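Local coordinates for protein mnemiopsin 1 (Mnemiopsis leidyi, PDB 5VP3) that probably emits light when calcium binds to its EF-hand loops, as a ctenophore photoprotein, at residues E55-P60 / A79-F84. Residues are numbered along the deposited sequence; the frame is centred on the assembly and turned at random.
Sequences EIMYWP and AAVHTF. With CD (cadmium ion), chain B.
V81 is the bump of this contact: its isopropyl group pushes into a three-sided hollow formed by I56, M57 and P60 on the neighbouring helix. The CG1 branch, set opposite the backbone N (chi1 175°), goes deepest. CG1 of V81 lies 3.5 Å from SD of M57. On the I56 wall, CG1 of V81 comes to 3.9 Å from CG2 of I56, while CG2 of V81 rests against the proline ring, 4.1 Å from CG of P60. M57 is modelled in two conformers; in the one described it forms a wall by bending at both chi2 and chi3, which brings the thioether beside the valine. In this conformer SD of M57 also lies 3.6 Å from CE1 of H82. The sulfur stands 41° off the normal of the H82 imidazole, an oblique sulfur-aromatic contact at the more exposed edge of the packing. ND1 of that ring hydrogen-bonds to the carbonyl oxygen of R78, one turn back, which helps fix the ring's rotation. The two segments run roughly antiparallel, and no hydrogen bond joins them. They belong to helix 53-66, the exiting helix of an EF-hand, and to helix 71-87, which follows it in the chain. E55, one residue before I56, supplies both carboxylate oxygens to the cadmium ion of the EF-hand loop, OE2 of E55 at 2.4 Å from the metal, together with D44, D46, D48, the main-chain O of K50 and a water. Were V81 an alanine, the hollow lined by I56, M57 and P60 would probably lose its filling, and the thioether of M57 would be likely to turn more freely. Beyond the contact, P60 also touches Y131 of helix 123-135, and I56 reaches F85 farther along helix 71-87.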
loop_
_atom_site.group_PDB
_atom_site.type_symbol
_atom_site.label_atom_id
_atom_site.label_comp_id
_atom_site.label_asym_id
_atom_site.label_seq_id
_atom_site.Cartn_x
_atom_site.Cartn_y
_atom_site.Cartn_z
ATOM N N GLU A 55 7.528 8.176 9.261
ATOM C CA GLU A 55 6.133 8.571 9.261
ATOM C C GLU A 55 5.253 7.444 8.737
ATOM O O GLU A 55 4.201 7.154 9.313
ATOM C CB GLU A 55 5.997 9.847 8.433
ATOM C CG GLU A 55 6.747 11.026 9.023
ATOM C CD GLU A 55 6.711 12.232 8.097
ATOM O OE1 GLU A 55 6.921 12.017 6.885
ATOM O OE2 GLU A 55 6.448 13.368 8.561
ATOM N N ILE A 56 5.698 6.770 7.671
ATOM C CA ILE A 56 4.960 5.639 7.095
ATOM C C ILE A 56 4.730 4.537 8.131
ATOM O O ILE A 56 3.651 3.938 8.186
ATOM C CB ILE A 56 5.737 5.089 5.878
ATOM C CG1 ILE A 56 5.733 6.059 4.687
ATOM C CG2 ILE A 56 5.227 3.735 5.478
ATOM C CD1 ILE A 56 4.350 6.546 4.328
ATOM N N MET A 57 5.745 4.240 8.942
ATOM C CA MET A 57 5.685 3.111 9.864
ATOM C C MET A 57 4.815 3.366 11.090
ATOM O O MET A 57 4.534 2.422 11.839
ATOM C CB MET A 57 7.107 2.742 10.290
ATOM C CG MET A 57 7.942 2.266 9.119
ATOM S SD MET A 57 7.205 0.883 8.211
ATOM C CE MET A 57 6.813 -0.188 9.588
ATOM N N TYR A 58 4.355 4.598 11.296
ATOM C CA TYR A 58 3.420 4.877 12.378
ATOM C C TYR A 58 2.129 4.071 12.217
ATOM O O TYR A 58 1.499 3.671 13.209
ATOM C CB TYR A 58 3.165 6.390 12.414
ATOM C CG TYR A 58 2.009 6.881 13.242
ATOM C CD1 TYR A 58 2.177 7.232 14.563
ATOM C CD2 TYR A 58 0.767 7.055 12.684
ATOM C CE1 TYR A 58 1.121 7.708 15.317
ATOM C CE2 TYR A 58 -0.292 7.544 13.428
ATOM C CZ TYR A 58 -0.102 7.863 14.738
ATOM O OH TYR A 58 -1.146 8.337 15.480
ATOM N N TRP A 59 1.753 3.765 11.002
ATOM C CA TRP A 59 0.436 3.184 10.783
ATOM C C TRP A 59 0.424 1.686 11.061
ATOM O O TRP A 59 -0.452 1.215 11.811
ATOM C CB TRP A 59 -0.018 3.523 9.363
ATOM C CG TRP A 59 -0.131 5.014 9.238
ATOM C CD1 TRP A 59 0.774 5.839 8.661
ATOM C CD2 TRP A 59 -1.166 5.862 9.773
ATOM N NE1 TRP A 59 0.372 7.149 8.785
ATOM C CE2 TRP A 59 -0.809 7.192 9.469
ATOM C CE3 TRP A 59 -2.342 5.630 10.490
ATOM C CZ2 TRP A 59 -1.599 8.277 9.814
ATOM C CZ3 TRP A 59 -3.118 6.712 10.850
ATOM C CH2 TRP A 59 -2.740 8.027 10.497
ATOM N N PRO A 60 1.356 0.907 10.499
ATOM C CA PRO A 60 1.428 -0.508 10.890
ATOM C C PRO A 60 1.725 -0.669 12.348
ATOM O O PRO A 60 1.239 -1.613 12.972
ATOM C CB PRO A 60 2.563 -1.071 10.033
ATOM C CG PRO A 60 3.333 0.144 9.529
ATOM C CD PRO A 60 2.309 1.214 9.413
ATOM N N ALA A 79 8.524 -5.620 7.504
ATOM C CA ALA A 79 9.313 -5.826 6.291
ATOM C C ALA A 79 8.526 -5.485 5.044
ATOM O O ALA A 79 9.064 -4.899 4.096
ATOM C CB ALA A 79 9.759 -7.282 6.201
ATOM N N ALA A 80 7.288 -5.982 4.962
ATOM C CA ALA A 80 6.476 -5.752 3.766
ATOM C C ALA A 80 6.187 -4.275 3.560
ATOM O O ALA A 80 6.243 -3.775 2.434
ATOM C CB ALA A 80 5.171 -6.520 3.875
ATOM N N VAL A 81 5.865 -3.562 4.648
ATOM C CA VAL A 81 5.599 -2.142 4.547
ATOM C C VAL A 81 6.849 -1.415 4.099
ATOM O O VAL A 81 6.789 -0.528 3.252
ATOM C CB VAL A 81 5.072 -1.581 5.886
ATOM C CG1 VAL A 81 4.914 -0.104 5.808
ATOM C CG2 VAL A 81 3.733 -2.170 6.205
ATOM N N HIS A 82 8.003 -1.794 4.629
ATOM C CA HIS A 82 9.237 -1.136 4.213
ATOM C C HIS A 82 9.481 -1.347 2.728
ATOM O O HIS A 82 9.867 -0.420 2.007
ATOM C CB HIS A 82 10.429 -1.694 4.974
ATOM C CG HIS A 82 10.710 -1.009 6.246
ATOM N ND1 HIS A 82 9.966 -1.221 7.383
ATOM C CD2 HIS A 82 11.683 -0.134 6.579
ATOM C CE1 HIS A 82 10.477 -0.505 8.372
ATOM N NE2 HIS A 82 11.518 0.159 7.908
ATOM N N THR A 83 9.327 -2.579 2.265
ATOM C CA THR A 83 9.594 -2.868 0.865
ATOM C C THR A 83 8.613 -2.122 -0.014
ATOM O O THR A 83 8.993 -1.520 -1.028
ATOM C CB THR A 83 9.484 -4.371 0.612
ATOM O OG1 THR A 83 10.441 -5.077 1.402
ATOM C CG2 THR A 83 9.704 -4.687 -0.860
ATOM N N PHE A 84 7.335 -2.168 0.360
ATOM C CA PHE A 84 6.296 -1.508 -0.414
ATOM C C PHE A 84 6.593 -0.026 -0.562
ATOM O O PHE A 84 6.587 0.507 -1.678
ATOM C CB PHE A 84 4.933 -1.724 0.248
ATOM C CG PHE A 84 3.764 -1.268 -0.598
ATOM C CD1 PHE A 84 3.357 -2.002 -1.688
ATOM C CD2 PHE A 84 3.061 -0.129 -0.264
ATOM C CE1 PHE A 84 2.273 -1.606 -2.433
ATOM C CE2 PHE A 84 1.970 0.288 -0.998
ATOM C CZ PHE A 84 1.568 -0.437 -2.090
HETATM CD CD CD B . 7.043 14.784 6.757
HETATM O O HOH W 1 9.444 14.431 7.176
#